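Local coordinates for protein putative Phosphate (Eubacterium rectale, PDB 3DAO) that is probably a phosphatase of the haloacid dehalogenase-like hydrolase family, although its substrate is not established, at residues G274-S277 with V278-F282; L38-D41 with P42-S46. One frame throughout, in Å; residues are numbered along the deposited sequence. Where two conformers were deposited one is given.

Contact 1. Residues G274-S277 with V278-F282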
ATOM      1  N   GLY A 274      -0.821  -3.306  20.800  1.00 22.16           N
ATOM      2  CA  GLY A 274       0.514  -3.893  20.888  1.00 19.33           C
ATOM      3  C   GLY A 274       1.647  -3.065  20.312  1.00 19.38           C
ATOM      4  O   GLY A 274       2.747  -2.989  20.860  1.00 18.61           O
ATOM      5  N   VAL A 275       1.414  -2.453  19.164  1.00 18.22           N
ATOM      6  CA  VAL A 275       2.478  -1.632  18.570  1.00 16.46           C
ATOM      7  C   VAL A 275       2.759  -0.438  19.511  1.00 16.22           C
ATOM      8  O   VAL A 275       3.903  -0.072  19.736  1.00 17.86           O
ATOM      9  CB  VAL A 275       2.136  -1.149  17.149  1.00 17.76           C
ATOM     10  CG1 VAL A 275       3.173  -0.144  16.695  1.00 17.61           C
ATOM     11  CG2 VAL A 275       2.092  -2.354  16.176  1.00 14.98           C
ATOM     12  N   LEU A 276       1.710   0.077  20.124  1.00 17.62           N
ATOM     13  CA  LEU A 276       1.858   1.226  21.037  1.00 19.18           C
ATOM     14  C   LEU A 276       2.822   0.860  22.146  1.00 21.38           C
ATOM     15  O   LEU A 276       3.725   1.633  22.509  1.00 21.08           O
ATOM     16  CB  LEU A 276       0.529   1.678  21.596  1.00 21.52           C
ATOM     17  CG  LEU A 276       0.617   2.895  22.545  1.00 20.69           C
ATOM     18  CD1 LEU A 276       1.187   4.119  21.842  1.00 19.35           C
ATOM     19  CD2 LEU A 276      -0.742   3.189  23.070  1.00 20.93           C
ATOM     20  N   SER A 277       2.664  -0.343  22.678  1.00 21.20           N
ATOM     21  CA  SER A 277       3.540  -0.773  23.780  0.50 21.01           C
ATOM     22  C   SER A 277       4.984  -0.848  23.378  1.00 20.86           C
ATOM     23  O   SER A 277       5.861  -0.457  24.131  1.00 21.32           O
ATOM     24  CB  SER A 277       3.101  -2.108  24.380  0.50 20.93           C
ATOM     25  OG  SER A 277       1.820  -1.965  24.930  0.50 21.54           O
ATOM     26  N   VAL A 278       5.252  -1.287  22.165  1.00 20.33           N
ATOM     27  CA  VAL A 278       6.637  -1.367  21.717  1.00 19.50           C
ATOM     28  C   VAL A 278       7.200   0.026  21.492  1.00 19.40           C
ATOM     29  O   VAL A 278       8.302   0.359  21.892  1.00 21.55           O
ATOM     30  CB  VAL A 278       6.748  -2.210  20.419  1.00 20.76           C
ATOM     31  CG1 VAL A 278       8.135  -2.267  19.961  1.00 18.71           C
ATOM     32  CG2 VAL A 278       6.178  -3.629  20.663  1.00 18.79           C
ATOM     33  N   LEU A 279       6.406   0.861  20.848  1.00 18.74           N
ATOM     34  CA  LEU A 279       6.852   2.217  20.591  1.00 18.06           C
ATOM     35  C   LEU A 279       7.202   2.894  21.924  1.00 18.62           C
ATOM     36  O   LEU A 279       8.185   3.624  22.005  1.00 19.80           O
ATOM     37  CB  LEU A 279       5.787   3.027  19.872  1.00 17.88           C
ATOM     38  CG  LEU A 279       5.456   2.603  18.446  1.00 17.67           C
ATOM     39  CD1 LEU A 279       4.335   3.463  17.887  1.00 16.65           C
ATOM     40  CD2 LEU A 279       6.692   2.736  17.602  1.00 14.84           C
ATOM     41  N   LYS A 280       6.391   2.651  22.943  1.00 19.24           N
ATOM     42  CA  LYS A 280       6.660   3.280  24.283  1.00 21.79           C
ATOM     43  C   LYS A 280       7.964   2.776  24.830  1.00 24.33           C
ATOM     44  O   LYS A 280       8.724   3.519  25.467  1.00 26.98           O
ATOM     45  CB  LYS A 280       5.573   2.992  25.304  1.00 21.48           C
ATOM     46  CG  LYS A 280       4.295   3.761  25.086  1.00 24.78           C
ATOM     47  CD  LYS A 280       3.238   3.218  25.992  1.00 30.76           C
ATOM     48  CE  LYS A 280       2.032   4.060  26.000  1.00 35.14           C
ATOM     49  NZ  LYS A 280       1.156   3.594  27.102  1.00 35.10           N
ATOM     50  N   SER A 281       8.276   1.528  24.522  1.00 25.90           N
ATOM     51  CA  SER A 281       9.519   0.919  25.042  1.00 25.66           C
ATOM     52  C   SER A 281      10.753   1.555  24.414  1.00 26.49           C
ATOM     53  O   SER A 281      11.874   1.318  24.839  1.00 27.02           O
ATOM     54  CB  SER A 281       9.558  -0.606  24.822  1.00 26.62           C
ATOM     55  OG  SER A 281       9.857  -0.936  23.471  1.00 25.00           O
ATOM     56  N   PHE A 282      10.564   2.328  23.361  1.00 25.93           N
ATOM     57  CA  PHE A 282      11.687   2.990  22.690  1.00 25.21           C
ATOM     58  C   PHE A 282      11.894   4.403  23.205  1.00 27.84           C
ATOM     59  O   PHE A 282      12.795   5.119  22.742  1.00 27.74           O
ATOM     60  CB  PHE A 282      11.444   3.190  21.197  1.00 26.33           C
ATOM     61  CG  PHE A 282      11.266   1.919  20.418  1.00 21.52           C
ATOM     62  CD1 PHE A 282      11.858   0.743  20.837  1.00 26.24           C
ATOM     63  CD2 PHE A 282      10.594   1.924  19.230  1.00 21.16           C
ATOM     64  CE1 PHE A 282      11.706  -0.431  20.098  1.00 27.43           C
ATOM     65  CE2 PHE A 282      10.456   0.764  18.492  1.00 24.32           C
ATOM     66  CZ  PHE A 282      11.013  -0.408  18.929  1.00 24.61           C
TER
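Val275 and Leu279 lie one helical turn apart, and their side chains meet at a slant: Val275 CG1 reaches Leu279 CD1 at 4.0 Å. CG1 of Val275 stands opposite its own backbone N (chi1 171°), which carries this methyl along the helix to the branch carbons of Leu279. The backbone bond beneath them is the straightest of the turn, Leu279 N to Val275 O at 2.9 Å with an N-H...O angle of 172°. Cutting Leu279 back to alanine is likely to deprive Val275 CG1 of this neighbour and open a gap beside Val47, Leu51 and Phe233. The next pair, Leu276 and Lys280, also crosses at a slant, but here the lysine gives only its aliphatic part: CE lies 3.9 Å from Leu276 CG, while the ammonium group runs on to a salt bridge with Glu43. The last backbone bond, Ser281 N to Ser277 O (3.2 Å), is the most bent, at 139°, and Ser281 OG turns back to bond Val278 O at 2.6 Å, in the carbonyl plane on a lone pair. That same oxygen sits 3.6 Å above the plane of the Phe282 ring, over its centre. The arrangement is that of an amphipathic C-terminal helix flanking the Rossmann-like core sheet of a HAD-family hydrolase, with Val275 and Leu279 both touching strand 230-234 and helix 42-53.

Contact 2. Residues L38-D41 with P42-S46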
ATOM      1  N   LEU A  38     -10.942   4.742  10.611  1.00 24.31           N
ATOM      2  CA  LEU A  38     -10.642   6.146  10.422  1.00 25.40           C
ATOM      3  C   LEU A  38     -10.162   6.732  11.741  1.00 26.09           C
ATOM      4  O   LEU A  38      -9.785   7.902  11.826  1.00 27.26           O
ATOM      5  CB  LEU A  38     -11.924   6.908  10.030  1.00 26.61           C
ATOM      6  CG  LEU A  38     -12.713   6.412   8.803  1.00 31.13           C
ATOM      7  CD1 LEU A  38     -14.011   7.199   8.653  1.00 33.91           C
ATOM      8  CD2 LEU A  38     -11.837   6.481   7.550  1.00 27.54           C
ATOM      9  N   LEU A  39     -10.247   5.910  12.774  1.00 25.52           N
ATOM     10  CA  LEU A  39      -9.897   6.310  14.139  1.00 26.84           C
ATOM     11  C   LEU A  39      -8.709   5.578  14.692  1.00 25.88           C
ATOM     12  O   LEU A  39      -8.501   4.387  14.442  1.00 25.24           O
ATOM     13  CB  LEU A  39     -11.074   6.056  15.090  1.00 27.40           C
ATOM     14  CG  LEU A  39     -12.401   6.686  14.698  1.00 31.94           C
ATOM     15  CD1 LEU A  39     -13.530   6.088  15.549  1.00 31.37           C
ATOM     16  CD2 LEU A  39     -12.303   8.199  14.833  1.00 32.05           C
ATOM     17  N   ILE A  40      -7.937   6.315  15.478  1.00 24.79           N
ATOM     18  CA  ILE A  40      -6.760   5.758  16.151  1.00 23.50           C
ATOM     19  C   ILE A  40      -6.529   6.474  17.484  1.00 24.54           C
ATOM     20  O   ILE A  40      -6.746   7.670  17.596  1.00 23.08           O
ATOM     21  CB  ILE A  40      -5.536   5.820  15.258  1.00 22.11           C
ATOM     22  CG1 ILE A  40      -4.411   4.945  15.814  1.00 20.88           C
ATOM     23  CG2 ILE A  40      -5.081   7.265  15.016  1.00 20.04           C
ATOM     24  CD1 ILE A  40      -3.161   4.890  14.918  1.00 23.49           C
ATOM     25  N   ASP A  41      -6.150   5.686  18.490  1.00 23.93           N
ATOM     26  CA  ASP A  41      -5.901   6.180  19.864  1.00 23.95           C
ATOM     27  C   ASP A  41      -4.900   7.344  19.847  1.00 23.15           C
ATOM     28  O   ASP A  41      -3.823   7.200  19.278  1.00 21.96           O
ATOM     29  CB  ASP A  41      -5.339   5.034  20.704  1.00 25.75           C
ATOM     30  CG  ASP A  41      -5.319   5.333  22.158  1.00 32.99           C
ATOM     31  OD1 ASP A  41      -5.090   6.503  22.531  1.00 33.18           O
ATOM     32  OD2 ASP A  41      -5.477   4.356  22.918  1.00 38.52           O
ATOM     33  N   PRO A  42      -5.251   8.492  20.467  1.00 21.72           N
ATOM     34  CA  PRO A  42      -4.329   9.640  20.407  1.00 22.56           C
ATOM     35  C   PRO A  42      -3.017   9.401  21.091  1.00 20.66           C
ATOM     36  O   PRO A  42      -2.041  10.111  20.830  1.00 21.40           O
ATOM     37  CB  PRO A  42      -5.122  10.784  21.069  1.00 24.29           C
ATOM     38  CG  PRO A  42      -6.203  10.099  21.855  1.00 24.23           C
ATOM     39  CD  PRO A  42      -6.560   8.887  21.022  1.00 23.69           C
ATOM     40  N   GLU A  43      -2.955   8.370  21.919  1.00 20.65           N
ATOM     41  CA  GLU A  43      -1.697   8.091  22.592  1.00 20.30           C
ATOM     42  C   GLU A  43      -0.671   7.709  21.529  1.00 19.71           C
ATOM     43  O   GLU A  43       0.521   7.949  21.692  1.00 17.10           O
ATOM     44  CB  GLU A  43      -1.806   7.041  23.703  1.00 22.30           C
ATOM     45  CG  GLU A  43      -0.613   7.088  24.613  1.00 26.80           C
ATOM     46  CD  GLU A  43      -0.670   6.083  25.741  1.00 30.68           C
ATOM     47  OE1 GLU A  43      -1.713   5.415  25.910  1.00 34.15           O
ATOM     48  OE2 GLU A  43       0.344   5.971  26.463  1.00 35.86           O
ATOM     49  N   TYR A  44      -1.152   7.165  20.408  1.00 19.01           N
ATOM     50  CA  TYR A  44      -0.230   6.821  19.303  1.00 17.76           C
ATOM     51  C   TYR A  44       0.408   8.104  18.793  1.00 18.37           C
ATOM     52  O   TYR A  44       1.592   8.166  18.491  1.00 17.53           O
ATOM     53  CB  TYR A  44      -0.932   6.094  18.125  1.00 18.85           C
ATOM     54  CG  TYR A  44      -0.947   4.582  18.249  1.00 15.41           C
ATOM     55  CD1 TYR A  44       0.187   3.867  18.009  1.00 18.89           C
ATOM     56  CD2 TYR A  44      -2.100   3.887  18.568  1.00 20.18           C
ATOM     57  CE1 TYR A  44       0.204   2.494  18.103  1.00 18.55           C
ATOM     58  CE2 TYR A  44      -2.093   2.506  18.683  1.00 18.85           C
ATOM     59  CZ  TYR A  44      -0.925   1.814  18.430  1.00 16.23           C
ATOM     60  OH  TYR A  44      -0.846   0.412  18.528  1.00 20.29           O
HETATM   61  N   MSE A  45      -0.397   9.145  18.709  1.00 18.83           N
HETATM   62  CA  MSE A  45       0.095  10.393  18.115  1.00 17.40           C
HETATM   63  C   MSE A  45       1.122  11.002  19.040  1.00 16.09           C
HETATM   64  O   MSE A  45       2.126  11.511  18.607  1.00 16.95           O
HETATM   65  CB  MSE A  45      -1.026  11.406  17.858  1.00 18.92           C
HETATM   66  CG  MSE A  45      -2.197  10.940  17.030  1.00 19.06           C
HETATM   67 SE   MSE A  45      -1.696  10.403  15.236  1.00 21.41          SE
HETATM   68  CE  MSE A  45      -1.762   8.465  15.486  1.00 22.48           C
ATOM     69  N   SER A  46       0.866  10.924  20.346  1.00 16.66           N
ATOM     70  CA  SER A  46       1.783  11.527  21.330  1.00 15.18           C
ATOM     71  C   SER A  46       3.118  10.829  21.376  1.00 15.77           C
ATOM     72  O   SER A  46       4.185  11.434  21.384  1.00 15.81           O
ATOM     73  CB  SER A  46       1.134  11.528  22.723  1.00 17.79           C
ATOM     74  OG  SER A  46       2.066  11.986  23.700  1.00 21.89           O
TER
HETATM   75  O   HOH W   1      -3.994   4.447  25.138  1.00 38.36           O
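Ile40 packs against Tyr44 and Met45 (selenomethionine), and this is the close-packed half of the contact: CG1 and CG2 divide the two partners, while CD1 sits between them and touches both. CG1 comes 3.7 Å from Tyr44 CD2, the two side chains crossing at about a right angle and the approach to the ring being oblique. CG2 of Ile40 meets Met45 CE at 3.6 Å. The selenomethionine chain is bent at both chi2 (-61°) and chi3 (103°), a fold that returns the terminal methyl to the isoleucine. Asp41 O lies near the plane of the Tyr44 ring, at its edge, and also accepts Tyr44 N at 2.9 Å; that donor stands well above the carbonyl plane.

The other half is polar and more open. Asp41 occupies the N-cap position of the helix: OD1 accepts Glu43 N at 2.9 Å, in a nearly straight bond (171°) that meets the carboxylate from above its plane. This capping bond satisfies an amide of the first turn, which has no earlier helical carbonyl to bind. The second oxygen, OD2, takes a hydrogen bond from a water at 2.7 Å, and the same water donates to Glu43 OE1 at 2.6 Å. It therefore bridges two acidic side chains whose like charges would probably disfavour direct approach, and the Glu43 carboxylate is probably further eased by its salt bridge to Lys280. A weak hydrogen bond from Asn273 also reaches Asp41 OD2.

In the fold, the loop that follows strand 23-26 here turns into helix 42-53. Ile40 touches Val33 and Met45 touches Phe73, both in loops, whereas Tyr44 and Glu43 touch Val275 and Leu276 of helix 274-281.

Overall arrangement
Contact 2 precedes contact 1 by more than 220 residues, yet their centres lie about 13 Å apart because helix 274-281 packs beside the start of helix 42-53. Both are partly buried, but contact 1 spans the whole of helix 274-281, held by i to i+4 backbone bonds, and contact 2 a helix start where a side chain supplies the cap. Contact 1 faces strands 230-234 and 265-267 as well as loop residues; the apolar side of contact 2 meets loops and helix 274-281. Their seam combines buried and surface chemistry: Tyr44 OH has a weak hydrogen bond with Leu276 N (3.0 Å) and also touches Val275 CB, while Lys280 NZ and Glu43 OE2 form a 2.6 Å salt bridge.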